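Local coordinates for protein N-acetylglucosamine-6-phosphate deacetylase (Thermotoga maritima, PDB 1O12) that probably removes the acetyl group from N-acetylglucosamine-6-phosphate, using a bound divalent metal cation, at residues A[52-57]-A[354-359]; A[132-137]-A[213-218]; A[186-191]-A[207-212]. All coordinates share one frame; numbering follows the deposited sequence.

Contact 1. Residues A[52-57]-A[354-359]; sequences VLMPGF and VLLDED
The carbonyl oxygen of Val52 is approached by three groups of the opposing strand. Leu356 N donates a short backbone bond to Val52 O (2.7 Å), Leu355 CA offers a CA-H...O contact to it, and the methyl Leu355 CD1 sits beside it at 3.1 Å. Val52 N returns a bond to Leu356 O, nearly straight at 174°. Two residues along, Met54 N and O make the same exchange with Val354 O and N, at 2.9 and 2.8 Å respectively, so Val52–Leu356 and Met54–Val354 are hydrogen-bonded pairs of an antiparallel join, with Leu53–Leu355 the non-hydrogen-bonded pair between them.

Side chains divide by face. Leu53 and Leu355 share one, where their CD1 methyls touch at 3.5 Å and the two chains cross at about a right angle. On the other lie Val52, Met54, Val354 and Leu356. Met54, present as selenomethionine, sets CG 3.8 Å from Leu356 CD1. Val354 holds CG1 between its backbone N and carbonyl carbon (chi1 56°), which points that methyl at Phe57: CG1 stands 4.1 Å from the ring centroid and over one face, a CH-pi contact displaced toward the rim. Leu356 CD2 meets Phe57 CZ obliquely.

Helix 322-336 packs on the Met54 and Phe57 side chains, while Leu53 turns its backbone to strand 18-22, bonding with Leu19 and Val21. In the NagA family, N- and C-terminal strands together build a small beta domain beside the barrel, consistent with this pairing of residues nearly 300 positions apart. The chemistry implies a join whose polar component is the backbone bonding of Val52, Met54, Val354 and Leu356, while the side chains that meet across the strands are all apolar.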
loop_
_atom_site.group_PDB
_atom_site.type_symbol
_atom_site.label_atom_id
_atom_site.label_comp_id
_atom_site.label_asym_id
_atom_site.label_seq_id
_atom_site.Cartn_x
_atom_site.Cartn_y
_atom_site.Cartn_z
ATOM N N VAL A 52 0.793 -13.649 -30.531
ATOM C CA VAL A 52 -0.168 -12.944 -29.693
ATOM C C VAL A 52 -0.628 -11.701 -30.418
ATOM O O VAL A 52 0.155 -11.057 -31.104
ATOM C CB VAL A 52 0.461 -12.527 -28.322
ATOM C CG1 VAL A 52 -0.602 -11.916 -27.421
ATOM C CG2 VAL A 52 1.104 -13.726 -27.657
ATOM N N LEU A 53 -1.907 -11.381 -30.285
ATOM C CA LEU A 53 -2.465 -10.179 -30.910
ATOM C C LEU A 53 -3.083 -9.376 -29.773
ATOM O O LEU A 53 -3.925 -9.895 -29.027
ATOM C CB LEU A 53 -3.554 -10.526 -31.913
ATOM C CG LEU A 53 -3.958 -9.350 -32.810
ATOM C CD1 LEU A 53 -2.879 -9.151 -33.851
ATOM C CD2 LEU A 53 -5.308 -9.604 -33.515
HETATM N N MSE A 54 -2.655 -8.128 -29.627
HETATM C CA MSE A 54 -3.175 -7.270 -28.567
HETATM C C MSE A 54 -3.567 -5.905 -29.133
HETATM O O MSE A 54 -3.179 -5.553 -30.257
HETATM C CB MSE A 54 -2.108 -7.031 -27.491
HETATM C CG MSE A 54 -1.394 -8.256 -26.950
HETATM SE SE MSE A 54 -0.046 -7.743 -25.577
HETATM C CE MSE A 54 -1.328 -7.072 -24.226
ATOM N N PRO A 55 -4.336 -5.119 -28.356
ATOM C CA PRO A 55 -4.748 -3.779 -28.804
ATOM C C PRO A 55 -3.468 -2.944 -28.936
ATOM O O PRO A 55 -2.523 -3.163 -28.189
ATOM C CB PRO A 55 -5.632 -3.283 -27.656
ATOM C CG PRO A 55 -6.198 -4.560 -27.108
ATOM C CD PRO A 55 -4.993 -5.476 -27.090
ATOM N N GLY A 56 -3.424 -2.024 -29.896
ATOM C CA GLY A 56 -2.240 -1.202 -30.068
ATOM C C GLY A 56 -1.895 -0.482 -28.763
ATOM O O GLY A 56 -2.762 0.100 -28.130
ATOM N N PHE A 57 -0.632 -0.545 -28.356
ATOM C CA PHE A 57 -0.183 0.096 -27.129
ATOM C C PHE A 57 -0.427 1.595 -27.208
ATOM O O PHE A 57 -0.480 2.168 -28.301
ATOM C CB PHE A 57 1.304 -0.163 -26.906
ATOM C CG PHE A 57 1.643 -1.622 -26.743
ATOM C CD1 PHE A 57 2.898 -2.106 -27.114
ATOM C CD2 PHE A 57 0.705 -2.515 -26.216
ATOM C CE1 PHE A 57 3.213 -3.454 -26.963
ATOM C CE2 PHE A 57 1.007 -3.866 -26.061
ATOM C CZ PHE A 57 2.256 -4.335 -26.433
ATOM N N VAL A 354 -1.374 -4.845 -32.312
ATOM C CA VAL A 354 0.024 -5.207 -32.316
ATOM C C VAL A 354 0.128 -6.726 -32.227
ATOM O O VAL A 354 -0.516 -7.367 -31.387
ATOM C CB VAL A 354 0.808 -4.548 -31.149
ATOM C CG1 VAL A 354 0.178 -4.900 -29.802
ATOM C CG2 VAL A 354 2.284 -4.974 -31.209
ATOM N N LEU A 355 0.918 -7.307 -33.120
ATOM C CA LEU A 355 1.136 -8.753 -33.113
ATOM C C LEU A 355 2.514 -9.000 -32.489
ATOM O O LEU A 355 3.471 -8.302 -32.820
ATOM C CB LEU A 355 1.109 -9.310 -34.530
ATOM C CG LEU A 355 1.119 -10.842 -34.583
ATOM C CD1 LEU A 355 -0.271 -11.388 -34.164
ATOM C CD2 LEU A 355 1.481 -11.296 -36.001
ATOM N N LEU A 356 2.614 -9.987 -31.597
ATOM C CA LEU A 356 3.872 -10.290 -30.922
ATOM C C LEU A 356 4.218 -11.775 -30.910
ATOM O O LEU A 356 3.346 -12.609 -31.143
ATOM C CB LEU A 356 3.781 -9.808 -29.482
ATOM C CG LEU A 356 3.152 -8.419 -29.312
ATOM C CD1 LEU A 356 1.639 -8.521 -29.177
ATOM C CD2 LEU A 356 3.773 -7.750 -28.101
ATOM N N ASP A 357 5.485 -12.116 -30.649
ATOM C CA ASP A 357 5.842 -13.533 -30.537
ATOM C C ASP A 357 5.499 -13.865 -29.077
ATOM O O ASP A 357 5.146 -12.954 -28.313
ATOM C CB ASP A 357 7.324 -13.797 -30.842
ATOM C CG ASP A 357 8.258 -13.149 -29.855
ATOM O OD1 ASP A 357 7.897 -13.004 -28.679
ATOM O OD2 ASP A 357 9.388 -12.797 -30.248
ATOM N N GLU A 358 5.601 -15.135 -28.672
ATOM C CA GLU A 358 5.228 -15.508 -27.304
ATOM C C GLU A 358 6.027 -14.827 -26.214
ATOM O O GLU A 358 5.565 -14.731 -25.074
ATOM C CB GLU A 358 5.265 -17.029 -27.109
ATOM C CG GLU A 358 6.605 -17.690 -27.355
ATOM C CD GLU A 358 6.618 -19.139 -26.872
ATOM O OE1 GLU A 358 6.765 -19.374 -25.635
ATOM O OE2 GLU A 358 6.462 -20.042 -27.737
ATOM N N ASP A 359 7.225 -14.364 -26.552
ATOM C CA ASP A 359 8.046 -13.642 -25.593
ATOM C C ASP A 359 7.685 -12.165 -25.571
ATOM O O ASP A 359 8.358 -11.364 -24.920
ATOM C CB ASP A 359 9.526 -13.775 -25.930
ATOM C CG ASP A 359 10.094 -15.115 -25.507
ATOM O OD1 ASP A 359 10.005 -15.444 -24.284
ATOM O OD2 ASP A 359 10.623 -15.824 -26.404
#

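Contact 2. Residues A[132-137]-A[213-218]; sequences SKEKKG and GLKPLH
Beside the metal site of this amidohydrolase barrel, the loop after strand 121-127 lays Lys135 along Gly213 and Leu214 of the loop after strand 206-207. Gly213 is a predicted substrate-binding residue. The touching is done by the aliphatic part of the lysine. Lys135 CG stands beside the backbone N, anti to the carbonyl carbon (chi1 -78°), and a further bend at chi2 lays the chain alongside the other backbone. Lys135 CB comes to 3.7 Å from Gly213 O. Further out, Lys135 CD passes over the peptide that joins Gly213 to Leu214, and Lys135 CE reaches 3.5 Å from Leu214 O. Lys135 NZ ends 3.6 Å from Leu214 O, a distance at which attraction is probably weak.

Glu134 and Lys215 supply the charged part. The glutamate chain runs extended, the lysine chain bends at chi2 and chi3, and Glu134 OE2 meets Lys215 NZ in a salt bridge that is long, at 3.6 Å. A beta carbon on Gly213 would jam against the carbonyl oxygen of Asn212 at these backbone angles. Lys135 O has its own work, accepting a hydrogen bond from ND1 of the iron ligand His188, so the loop serves as second shell to the metal. Replacing Lys135 by an alanine would remove the hydrocarbon from CG to CE and the weak approach of NZ to Leu214 O, and would probably leave the peptides of Gly213 and Leu214 less covered.

On the far side, Leu214 packs against helix 223-230. With no hydrogen bond passing between the segments, the chemistry implies a join made chiefly by hydrocarbon lying on peptide groups and supplemented by a stretched ion pair, an association less directional than strand pairing.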
loop_
_atom_site.group_PDB
_atom_site.type_symbol
_atom_site.label_atom_id
_atom_site.label_comp_id
_atom_site.label_asym_id
_atom_site.label_seq_id
_atom_site.Cartn_x
_atom_site.Cartn_y
_atom_site.Cartn_z
ATOM N N SER A 132 5.041 21.748 -8.356
ATOM C CA SER A 132 5.728 22.129 -7.134
ATOM C C SER A 132 7.235 22.221 -7.400
ATOM O O SER A 132 7.826 21.323 -8.016
ATOM C CB SER A 132 5.450 21.070 -6.074
ATOM O OG SER A 132 6.376 21.119 -5.019
ATOM N N LYS A 133 7.862 23.310 -6.965
ATOM C CA LYS A 133 9.309 23.428 -7.151
ATOM C C LYS A 133 10.022 22.437 -6.211
ATOM O O LYS A 133 11.133 21.982 -6.509
ATOM C CB LYS A 133 9.785 24.860 -6.871
ATOM C CG LYS A 133 9.339 25.894 -7.916
ATOM C CD LYS A 133 9.434 27.285 -7.336
ATOM C CE LYS A 133 9.026 28.346 -8.323
ATOM N NZ LYS A 133 9.443 29.694 -7.827
ATOM N N GLU A 134 9.377 22.080 -5.096
ATOM C CA GLU A 134 9.984 21.155 -4.143
ATOM C C GLU A 134 10.050 19.702 -4.665
ATOM O O GLU A 134 10.793 18.864 -4.142
ATOM C CB GLU A 134 9.234 21.210 -2.806
ATOM C CG GLU A 134 10.052 20.627 -1.652
ATOM C CD GLU A 134 9.327 20.644 -0.309
ATOM O OE1 GLU A 134 8.798 21.726 0.061
ATOM O OE2 GLU A 134 9.304 19.587 0.381
ATOM N N LYS A 135 9.270 19.412 -5.698
ATOM C CA LYS A 135 9.262 18.091 -6.299
ATOM C C LYS A 135 9.386 18.308 -7.805
ATOM O O LYS A 135 8.774 17.617 -8.605
ATOM C CB LYS A 135 7.953 17.361 -5.957
ATOM C CG LYS A 135 7.912 16.779 -4.552
ATOM C CD LYS A 135 8.991 15.725 -4.405
ATOM C CE LYS A 135 9.043 15.153 -3.024
ATOM N NZ LYS A 135 10.145 14.149 -2.900
ATOM N N LYS A 136 10.198 19.291 -8.171
ATOM C CA LYS A 136 10.422 19.647 -9.559
ATOM C C LYS A 136 11.151 18.584 -10.359
ATOM O O LYS A 136 10.883 18.404 -11.542
ATOM C CB LYS A 136 11.225 20.948 -9.636
ATOM C CG LYS A 136 12.662 20.828 -9.155
ATOM C CD LYS A 136 13.342 22.197 -9.109
ATOM C CE LYS A 136 14.809 22.083 -8.651
ATOM N NZ LYS A 136 15.706 21.472 -9.695
ATOM N N GLY A 137 12.099 17.917 -9.713
ATOM C CA GLY A 137 12.899 16.885 -10.351
ATOM C C GLY A 137 13.055 16.915 -11.858
ATOM O O GLY A 137 12.166 16.490 -12.598
ATOM N N GLY A 213 8.339 11.907 -7.489
ATOM C CA GLY A 213 7.875 13.291 -7.448
ATOM C C GLY A 213 6.706 13.556 -6.522
ATOM O O GLY A 213 5.884 14.436 -6.781
ATOM N N LEU A 214 6.619 12.793 -5.442
ATOM C CA LEU A 214 5.540 12.966 -4.479
ATOM C C LEU A 214 6.074 12.806 -3.068
ATOM O O LEU A 214 7.150 12.222 -2.853
ATOM C CB LEU A 214 4.453 11.927 -4.726
ATOM C CG LEU A 214 3.839 11.962 -6.130
ATOM C CD1 LEU A 214 3.406 10.550 -6.511
ATOM C CD2 LEU A 214 2.673 12.956 -6.176
ATOM N N LYS A 215 5.351 13.346 -2.096
ATOM C CA LYS A 215 5.792 13.171 -0.734
ATOM C C LYS A 215 5.464 11.695 -0.451
ATOM O O LYS A 215 4.453 11.168 -0.938
ATOM C CB LYS A 215 5.006 14.068 0.215
ATOM C CG LYS A 215 5.531 14.043 1.645
ATOM C CD LYS A 215 6.548 15.164 1.926
ATOM C CE LYS A 215 5.881 16.527 2.074
ATOM N NZ LYS A 215 6.903 17.601 2.170
ATOM N N PRO A 216 6.335 10.996 0.296
ATOM C CA PRO A 216 6.112 9.591 0.628
ATOM C C PRO A 216 4.853 9.378 1.480
ATOM O O PRO A 216 4.187 10.332 1.921
ATOM C CB PRO A 216 7.369 9.221 1.403
ATOM C CG PRO A 216 8.429 10.085 0.748
ATOM C CD PRO A 216 7.715 11.409 0.620
ATOM N N LEU A 217 4.544 8.108 1.712
ATOM C CA LEU A 217 3.410 7.727 2.525
ATOM C C LEU A 217 3.836 7.725 4.003
ATOM O O LEU A 217 4.755 6.996 4.412
ATOM C CB LEU A 217 2.954 6.341 2.105
ATOM C CG LEU A 217 1.809 5.714 2.879
ATOM C CD1 LEU A 217 0.532 6.126 2.240
ATOM C CD2 LEU A 217 1.947 4.189 2.854
ATOM N N HIS A 218 3.174 8.553 4.801
ATOM C CA HIS A 218 3.466 8.625 6.224
ATOM C C HIS A 218 2.318 8.050 7.058
ATOM O O HIS A 218 1.173 7.964 6.582
ATOM C CB HIS A 218 3.758 10.076 6.638
ATOM C CG HIS A 218 5.038 10.601 6.074
ATOM N ND1 HIS A 218 6.243 9.943 6.228
ATOM C CD2 HIS A 218 5.302 11.696 5.318
ATOM C CE1 HIS A 218 7.190 10.609 5.590
ATOM N NE2 HIS A 218 6.645 11.674 5.027
#

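Contact 3. Residues A[186-191]-A[207-212]; sequences AGHSIA and ITHFPN. With FE (Fe (III) ion), chain C.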
loop_
_atom_site.group_PDB
_atom_site.type_symbol
_atom_site.label_atom_id
_atom_site.label_comp_id
_atom_site.label_asym_id
_atom_site.label_seq_id
_atom_site.Cartn_x
_atom_site.Cartn_y
_atom_site.Cartn_z
ATOM N N ALA A 186 -2.321 14.381 -11.364
ATOM C CA ALA A 186 -1.527 14.938 -10.268
ATOM C C ALA A 186 -0.130 14.344 -10.273
ATOM O O ALA A 186 0.045 13.130 -10.447
ATOM C CB ALA A 186 -2.211 14.670 -8.930
ATOM N N GLY A 187 0.855 15.219 -10.090
ATOM C CA GLY A 187 2.251 14.825 -10.064
ATOM C C GLY A 187 3.126 16.020 -9.733
ATOM O O GLY A 187 2.696 17.174 -9.877
ATOM N N HIS A 188 4.353 15.740 -9.274
ATOM C CA HIS A 188 5.329 16.767 -8.892
ATOM C C HIS A 188 4.711 17.670 -7.852
ATOM O O HIS A 188 4.692 18.879 -7.997
ATOM C CB HIS A 188 5.728 17.562 -10.124
ATOM C CG HIS A 188 6.465 16.745 -11.132
ATOM N ND1 HIS A 188 7.761 16.305 -10.930
ATOM C CD2 HIS A 188 6.082 16.253 -12.337
ATOM C CE1 HIS A 188 8.146 15.586 -11.971
ATOM N NE2 HIS A 188 7.147 15.539 -12.838
ATOM N N SER A 189 4.216 17.059 -6.788
ATOM C CA SER A 189 3.521 17.786 -5.749
ATOM C C SER A 189 3.814 17.314 -4.337
ATOM O O SER A 189 4.252 16.184 -4.124
ATOM C CB SER A 189 2.023 17.659 -6.027
ATOM O OG SER A 189 1.255 17.627 -4.838
ATOM N N ILE A 190 3.588 18.190 -3.361
ATOM C CA ILE A 190 3.768 17.787 -1.960
ATOM C C ILE A 190 2.415 17.829 -1.282
ATOM O O ILE A 190 2.317 17.681 -0.082
ATOM C CB ILE A 190 4.746 18.688 -1.153
ATOM C CG1 ILE A 190 4.382 20.159 -1.323
ATOM C CG2 ILE A 190 6.172 18.384 -1.538
ATOM C CD1 ILE A 190 5.483 21.078 -0.771
ATOM N N ALA A 191 1.370 18.025 -2.066
ATOM C CA ALA A 191 0.025 18.085 -1.532
ATOM C C ALA A 191 -0.317 16.946 -0.561
ATOM O O ALA A 191 0.124 15.792 -0.703
ATOM C CB ALA A 191 -0.981 18.104 -2.677
ATOM N N ILE A 207 -2.690 9.854 -11.335
ATOM C CA ILE A 207 -1.417 10.303 -10.763
ATOM C C ILE A 207 -0.236 10.045 -11.749
ATOM O O ILE A 207 -0.088 8.930 -12.277
ATOM C CB ILE A 207 -1.174 9.626 -9.426
ATOM C CG1 ILE A 207 -2.226 10.123 -8.431
ATOM C CG2 ILE A 207 0.255 9.928 -8.933
ATOM C CD1 ILE A 207 -2.089 9.555 -7.056
ATOM N N THR A 208 0.564 11.092 -12.009
ATOM C CA THR A 208 1.691 11.052 -12.957
ATOM C C THR A 208 2.926 10.360 -12.355
ATOM O O THR A 208 3.353 10.670 -11.237
ATOM C CB THR A 208 2.011 12.523 -13.486
ATOM O OG1 THR A 208 0.865 13.015 -14.181
ATOM C CG2 THR A 208 3.204 12.564 -14.453
ATOM N N HIS A 209 3.498 9.453 -13.147
ATOM C CA HIS A 209 4.598 8.556 -12.755
ATOM C C HIS A 209 4.758 8.372 -11.245
ATOM O O HIS A 209 5.639 8.947 -10.602
ATOM C CB HIS A 209 5.943 8.900 -13.438
ATOM C CG HIS A 209 6.377 10.319 -13.285
ATOM N ND1 HIS A 209 6.208 11.030 -12.121
ATOM C CD2 HIS A 209 6.982 11.160 -14.157
ATOM C CE1 HIS A 209 6.684 12.252 -12.283
ATOM N NE2 HIS A 209 7.158 12.357 -13.511
ATOM N N PHE A 210 3.838 7.568 -10.708
ATOM C CA PHE A 210 3.751 7.199 -9.293
ATOM C C PHE A 210 4.892 6.226 -8.982
ATOM O O PHE A 210 5.126 5.273 -9.727
ATOM C CB PHE A 210 2.402 6.505 -9.058
ATOM C CG PHE A 210 2.191 5.998 -7.652
ATOM C CD1 PHE A 210 1.466 6.750 -6.733
ATOM C CD2 PHE A 210 2.699 4.758 -7.259
ATOM C CE1 PHE A 210 1.245 6.286 -5.454
ATOM C CE2 PHE A 210 2.487 4.278 -5.979
ATOM C CZ PHE A 210 1.757 5.040 -5.070
ATOM N N PRO A 211 5.595 6.431 -7.860
ATOM C CA PRO A 211 5.391 7.500 -6.882
ATOM C C PRO A 211 6.491 8.551 -6.978
ATOM O O PRO A 211 6.707 9.310 -6.031
ATOM C CB PRO A 211 5.477 6.757 -5.579
ATOM C CG PRO A 211 6.670 5.885 -5.859
ATOM C CD PRO A 211 6.441 5.376 -7.275
ATOM N N ASN A 212 7.199 8.588 -8.098
ATOM C CA ASN A 212 8.270 9.579 -8.220
ATOM C C ASN A 212 7.689 11.000 -8.209
ATOM O O ASN A 212 6.662 11.271 -8.834
ATOM C CB ASN A 212 9.071 9.377 -9.515
ATOM C CG ASN A 212 9.371 7.903 -9.820
ATOM O OD1 ASN A 212 8.736 7.295 -10.697
ATOM N ND2 ASN A 212 10.349 7.329 -9.107
HETATM FE FE FE C . 8.164 14.264 -14.359
HETATM O O HOH W 1 4.723 12.768 -9.561
#
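Two imidazole nitrogens, His188 NE2 and His209 NE2, lie only 3.3 Å apart without being hydrogen-bonded, because both bind the same iron ion. The metal is 2.2 Å from His188 NE2 and 2.3 Å from His209 NE2, and Glu127 is the third protein ligand. The ring planes stand at 85°, with His188 CE1 at the edge of the His209 ring and in its plane. His209 places CG between its backbone N and carbonyl carbon (chi1 53°), which turns the ring to the metal, while Thr208 CG2 rests over the centre of one ring face. The His188 ring also meets that of His139 edge-to-face.

Further from the metal, Thr208 N donates to Ala186 O at 2.6 Å. A beta carbon on Gly187 would clash with Thr208 CB. A water accepts from His188 N and shares its protons among acceptors that include Thr208 O and Asn212 O.

Both segments leave the ends of neighbouring barrel strands, 183-186 and 206-207. Strand 235-239 flanks Ile207, Thr208 and His209, and helix 223-230 packs on Ser189, Ile207 and Phe210.

In the fold
Contacts 2 and 3 belong to one site, their centres about 7 Å apart. Contact 3 supplies two of the three iron ligands; contact 2 backs it up, with Ser132 N probably donating to His188 O at 2.9 Å and Lys135 CG packing on Ser189 O. Gly213, in contact 2, follows directly on Asn212 in contact 3, and both are predicted to bind substrate; both contacts also touch the second subunit. Contact 1 stands apart, across the chain's centre, its nearest atoms about 17 Å from those of contact 3. Along the sequence it encloses the other two, so the two strands, from early and late in the chain, that pair in contact 1 lie well away from the metal site.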